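Local coordinates for hypothetical protein (Shewanella denitrificans, PDB 2OQM) that is of unknown function but belongs to the DUF1993 family of helical, DinB-like proteins, at residues 38-41 and 42-45; 52-55 and 56-59. All coordinates share one frame; numbering follows the deposited sequence.

Contact 1 (38-41 and 42-45); sequences AIFD and KAEA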
ATOM      1  N   ALA A  38       4.298 -15.239   6.281  1.00 29.98           N
ATOM      2  CA  ALA A  38       3.554 -15.482   7.543  1.00 32.82           C
ATOM      3  C   ALA A  38       2.046 -15.635   7.330  1.00 32.21           C
ATOM      4  O   ALA A  38       1.368 -16.419   8.006  1.00 31.87           O
ATOM      5  CB  ALA A  38       3.782 -14.287   8.542  1.00 31.16           C
ATOM      6  N   ILE A  39       1.518 -14.821   6.428  1.00 29.62           N
ATOM      7  CA  ILE A  39       0.142 -14.950   5.947  1.00 29.23           C
ATOM      8  C   ILE A  39      -0.143 -16.365   5.390  1.00 29.67           C
ATOM      9  O   ILE A  39      -1.197 -16.943   5.663  1.00 28.61           O
ATOM     10  CB  ILE A  39      -0.153 -13.848   4.942  1.00 28.99           C
ATOM     11  CG1 ILE A  39      -0.240 -12.495   5.687  1.00 33.62           C
ATOM     12  CG2 ILE A  39      -1.492 -14.063   4.182  1.00 31.20           C
ATOM     13  CD1 ILE A  39      -0.183 -11.311   4.725  1.00 24.78           C
ATOM     14  N   PHE A  40       0.818 -16.939   4.656  1.00 27.93           N
ATOM     15  CA  PHE A  40       0.648 -18.260   4.078  1.00 26.05           C
ATOM     16  C   PHE A  40       0.767 -19.358   5.081  1.00 27.98           C
ATOM     17  O   PHE A  40       0.192 -20.455   4.896  1.00 28.32           O
ATOM     18  CB  PHE A  40       1.576 -18.441   2.884  1.00 30.07           C
ATOM     19  CG  PHE A  40       0.956 -17.926   1.581  1.00 28.90           C
ATOM     20  CD1 PHE A  40      -0.004 -18.676   0.928  1.00 33.80           C
ATOM     21  CD2 PHE A  40       1.219 -16.661   1.100  1.00 29.72           C
ATOM     22  CE1 PHE A  40      -0.606 -18.222  -0.232  1.00 38.21           C
ATOM     23  CE2 PHE A  40       0.622 -16.208  -0.066  1.00 36.12           C
ATOM     24  CZ  PHE A  40      -0.298 -16.986  -0.719  1.00 36.46           C
ATOM     25  N   ASP A  41       1.495 -19.102   6.165  1.00 27.00           N
ATOM     26  CA  ASP A  41       1.472 -20.032   7.279  1.00 27.43           C
ATOM     27  C   ASP A  41       0.059 -20.156   7.847  1.00 25.63           C
ATOM     28  O   ASP A  41      -0.380 -21.246   8.185  1.00 24.95           O
ATOM     29  CB  ASP A  41       2.426 -19.622   8.411  1.00 28.22           C
ATOM     30  CG  ASP A  41       3.891 -19.575   8.001  1.00 34.69           C
ATOM     31  OD1 ASP A  41       4.310 -20.148   6.951  1.00 33.03           O
ATOM     32  OD2 ASP A  41       4.627 -18.913   8.776  1.00 35.01           O
ATOM     33  N   LYS A  42      -0.666 -19.052   7.976  1.00 28.29           N
ATOM     34  CA  LYS A  42      -2.068 -19.140   8.399  1.00 26.77           C
ATOM     35  C   LYS A  42      -2.933 -19.859   7.383  1.00 27.35           C
ATOM     36  O   LYS A  42      -3.804 -20.619   7.782  1.00 29.62           O
ATOM     37  CB  LYS A  42      -2.650 -17.756   8.739  1.00 27.86           C
ATOM     38  CG  LYS A  42      -1.848 -17.092   9.863  1.00 36.06           C
ATOM     39  CD  LYS A  42      -2.755 -16.439  10.856  1.00 43.50           C
ATOM     40  CE  LYS A  42      -2.020 -15.980  12.089  1.00 47.85           C
ATOM     41  NZ  LYS A  42      -2.874 -15.014  12.848  1.00 55.49           N
ATOM     42  N   ALA A  43      -2.702 -19.622   6.085  1.00 26.65           N
ATOM     43  CA  ALA A  43      -3.448 -20.339   5.025  1.00 25.33           C
ATOM     44  C   ALA A  43      -3.233 -21.863   5.114  1.00 25.28           C
ATOM     45  O   ALA A  43      -4.168 -22.625   5.008  1.00 24.23           O
ATOM     46  CB  ALA A  43      -3.099 -19.809   3.648  1.00 27.42           C
ATOM     47  N   GLU A  44      -2.005 -22.306   5.360  1.00 27.39           N
ATOM     48  CA  GLU A  44      -1.778 -23.739   5.606  1.00 26.50           C
ATOM     49  C   GLU A  44      -2.495 -24.257   6.833  1.00 27.28           C
ATOM     50  O   GLU A  44      -3.049 -25.382   6.821  1.00 29.31           O
ATOM     51  CB  GLU A  44      -0.288 -24.038   5.797  1.00 31.01           C
ATOM     52  CG  GLU A  44       0.564 -23.781   4.622  1.00 34.04           C
ATOM     53  CD  GLU A  44       1.929 -24.424   4.774  1.00 42.55           C
ATOM     54  OE1 GLU A  44       2.034 -25.639   4.585  1.00 46.43           O
ATOM     55  OE2 GLU A  44       2.898 -23.706   5.055  1.00 42.52           O
ATOM     56  N   ALA A  45      -2.462 -23.489   7.922  1.00 28.92           N
ATOM     57  CA  ALA A  45      -3.202 -23.897   9.135  1.00 29.52           C
ATOM     58  C   ALA A  45      -4.685 -24.049   8.825  1.00 27.44           C
ATOM     59  O   ALA A  45      -5.268 -25.077   9.120  1.00 28.11           O
ATOM     60  CB  ALA A  45      -2.961 -22.945  10.311  1.00 28.34           C
TER

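Contact 2 (52-55 and 56-59); sequences VDMD and VLLN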
ATOM      1  N   VAL A  52      -9.374 -28.192   3.618  1.00 31.36           N
ATOM      2  CA  VAL A  52      -9.508 -27.486   2.335  1.00 31.95           C
ATOM      3  C   VAL A  52      -8.211 -27.761   1.578  1.00 33.35           C
ATOM      4  O   VAL A  52      -7.128 -27.785   2.151  1.00 30.18           O
ATOM      5  CB  VAL A  52      -9.689 -25.962   2.592  1.00 33.98           C
ATOM      6  CG1 VAL A  52      -9.598 -25.109   1.305  1.00 30.75           C
ATOM      7  CG2 VAL A  52     -11.011 -25.714   3.353  1.00 34.51           C
ATOM      8  N   ASP A  53      -8.331 -27.988   0.288  1.00 32.03           N
ATOM      9  CA  ASP A  53      -7.205 -28.236  -0.572  1.00 29.93           C
ATOM     10  C   ASP A  53      -6.509 -26.896  -0.849  1.00 26.32           C
ATOM     11  O   ASP A  53      -7.154 -25.930  -1.245  1.00 24.38           O
ATOM     12  CB  ASP A  53      -7.767 -28.842  -1.842  1.00 35.91           C
ATOM     13  CG  ASP A  53      -6.750 -29.053  -2.885  1.00 38.12           C
ATOM     14  OD1 ASP A  53      -5.568 -28.827  -2.595  1.00 46.04           O
ATOM     15  OD2 ASP A  53      -7.161 -29.455  -4.008  1.00 60.46           O
HETATM   16  N   MSE A  54      -5.195 -26.826  -0.627  1.00 25.46           N
HETATM   17  CA  MSE A  54      -4.450 -25.565  -0.842  1.00 25.89           C
HETATM   18  C   MSE A  54      -4.578 -25.045  -2.296  1.00 25.19           C
HETATM   19  O   MSE A  54      -4.564 -23.841  -2.542  1.00 25.56           O
HETATM   20  CB  MSE A  54      -2.975 -25.770  -0.472  1.00 24.00           C
HETATM   21  CG  MSE A  54      -2.052 -24.586  -0.651  1.00 27.00           C
HETATM   22 SE   MSE A  54      -2.570 -22.922   0.307  0.75 28.30          SE
HETATM   23  CE  MSE A  54      -2.499 -23.473   2.078  1.00 20.82           C
ATOM     24  N   ASP A  55      -4.673 -25.964  -3.247  1.00 26.57           N
ATOM     25  CA  ASP A  55      -4.863 -25.640  -4.663  0.50 27.63           C
ATOM     26  C   ASP A  55      -6.068 -24.723  -4.893  1.00 26.73           C
ATOM     27  O   ASP A  55      -6.042 -23.821  -5.768  1.00 27.18           O
ATOM     28  CB  ASP A  55      -5.056 -26.945  -5.472  0.50 30.14           C
ATOM     29  CG  ASP A  55      -4.807 -26.761  -6.972  0.50 35.53           C
ATOM     30  OD1 ASP A  55      -3.746 -26.222  -7.356  0.50 42.89           O
ATOM     31  OD2 ASP A  55      -5.679 -27.166  -7.774  0.50 39.41           O
ATOM     32  N   VAL A  56      -7.126 -24.969  -4.130  1.00 24.55           N
ATOM     33  CA  VAL A  56      -8.372 -24.218  -4.236  1.00 24.43           C
ATOM     34  C   VAL A  56      -8.103 -22.760  -3.849  1.00 25.22           C
ATOM     35  O   VAL A  56      -8.441 -21.870  -4.591  1.00 24.78           O
ATOM     36  CB  VAL A  56      -9.518 -24.823  -3.343  1.00 23.32           C
ATOM     37  CG1 VAL A  56     -10.760 -23.888  -3.314  1.00 25.41           C
ATOM     38  CG2 VAL A  56      -9.942 -26.224  -3.846  1.00 28.10           C
ATOM     39  N   LEU A  57      -7.390 -22.551  -2.732  1.00 20.77           N
ATOM     40  CA  LEU A  57      -6.980 -21.220  -2.289  1.00 24.28           C
ATOM     41  C   LEU A  57      -6.062 -20.524  -3.285  1.00 24.82           C
ATOM     42  O   LEU A  57      -6.271 -19.348  -3.618  1.00 21.55           O
ATOM     43  CB  LEU A  57      -6.307 -21.259  -0.874  1.00 24.23           C
ATOM     44  CG  LEU A  57      -7.168 -21.782   0.281  1.00 26.49           C
ATOM     45  CD1 LEU A  57      -6.348 -21.910   1.559  1.00 26.03           C
ATOM     46  CD2 LEU A  57      -8.415 -20.872   0.505  1.00 25.56           C
ATOM     47  N   LEU A  58      -5.040 -21.230  -3.748  1.00 23.60           N
ATOM     48  CA  LEU A  58      -4.082 -20.664  -4.705  1.00 21.69           C
ATOM     49  C   LEU A  58      -4.728 -20.239  -6.005  1.00 23.87           C
ATOM     50  O   LEU A  58      -4.239 -19.323  -6.633  1.00 23.78           O
ATOM     51  CB  LEU A  58      -2.983 -21.690  -5.020  1.00 20.20           C
ATOM     52  CG  LEU A  58      -1.985 -22.006  -3.879  1.00 29.38           C
ATOM     53  CD1 LEU A  58      -1.006 -23.155  -4.295  1.00 27.58           C
ATOM     54  CD2 LEU A  58      -1.223 -20.766  -3.455  1.00 30.24           C
ATOM     55  N   ASN A  59      -5.805 -20.897  -6.424  1.00 21.36           N
ATOM     56  CA  ASN A  59      -6.481 -20.503  -7.656  1.00 23.29           C
ATOM     57  C   ASN A  59      -7.682 -19.596  -7.456  1.00 23.47           C
ATOM     58  O   ASN A  59      -8.380 -19.340  -8.410  1.00 23.60           O
ATOM     59  CB  ASN A  59      -6.875 -21.728  -8.451  1.00 23.57           C
ATOM     60  CG  ASN A  59      -5.679 -22.400  -9.055  1.00 29.06           C
ATOM     61  OD1 ASN A  59      -5.220 -21.989 -10.137  1.00 30.68           O
ATOM     62  ND2 ASN A  59      -5.099 -23.365  -8.333  1.00 26.33           N
TER
HETATM   63  O   HOH W   1      -2.388 -24.491  -8.914  1.00 48.01           O

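Contact 1 (38-41 and 42-45)
D41 and E44, one turn apart on the same helix, send their carboxylates to the same side: D41 OD1 and E44 OE2 stand 4.3 Å apart. Two like charges at this spacing would be expected to disfavour each other, but both oxygens form salt bridges to NH2 of R108, on helix 104-119, which probably offsets much of that cost. In E44 the first torsion sets CG beside the backbone N and anti to the carbonyl carbon (chi1 -64°), which brings CG alongside F40 O at 3.4 Å; the base of the side chain thus lies against the preceding turn, and from there the chain runs on extended to carry its carboxylate to the arginine. F40 meets A43 through CD1, which is 4.3 Å from A43 CB; the methyl comes at the ring obliquely. The eight residues lie in the C-terminal third of the long helix 13-50, whose i to i+4 backbone bonds continue through them, the first, from K42 N to A38 O, being weak at 3.3 Å. I39, F40 and A43 are buried, F40 touching L69 and V73 of helix 69-87 and L104 of helix 104-119, and I39 and A43 both meeting L169 of helix 146-172, while D41 and E44 are exposed; this two-sided character is consistent with the helical bundle expected of a DinB-like protein. K42 leaves the helix with CG 3.8 Å from A38 O, its CB standing 3.5 Å from I39 O. The chain then bends at chi2 (-137°) and carries its amine away from the turn to a salt bridge with D180, its side chain touching V174 and V176.

Contact 2 (52-55 and 56-59)
D55 and N59 are joined chiefly through a backbone oxygen: D55 O accepts from N59 ND2 at 2.8 Å and from N59 N at 3.0 Å, the two donors arriving from opposite faces of the carbonyl plane. The side-chain bond is nearly straight (166°), and D55 O lies almost in the amide plane of N59. In the conformer of D55 given, a water extends the link, donating to D55 OD1 and accepting from N59 ND2. With a lysine in place of N59 the amide is gone, and D55 O would probably keep only the backbone donor of this pair.

At the other end D53 is the N-cap of the short helix 54-58, its OD1 accepting from D55 N at 3.1 Å from above the carboxylate plane. V56 N bonds to D53 O, and V56 CG2 rests 3.9 Å from D53 CB. The selenomethionine M54 starts with CG anti to its N (chi1 179°), then bends twice. Its SE thereby comes 4.1 Å from L57 CD1, the two side chains crossing at about a right angle, while its CG touches L58 CD1. M54 continues onto A43, E44 and A47 of helix 13-50 and L104 of helix 104-119, which L58 also meets, at L107.

How the contacts relate
Contact 1 comes first along the chain, within helix 13-50; contact 2 follows on the short helix 54-58, the next helical element. Their centres are 12 Å apart, and both lie on the same side of the chain's centre, within one DUF1993 range. The two touch directly: M54 CE is 3.5 Å from A43 O, and L58 CD2 is 4.2 Å from F40 CE1. Thus, after the chain leaves the long helix, the short one folds back against it. Helix 104-119 meets both, through L104 and R108 at contact 1 and through L104 and L107 at contact 2, uniting the three helices at this end of the helical fold.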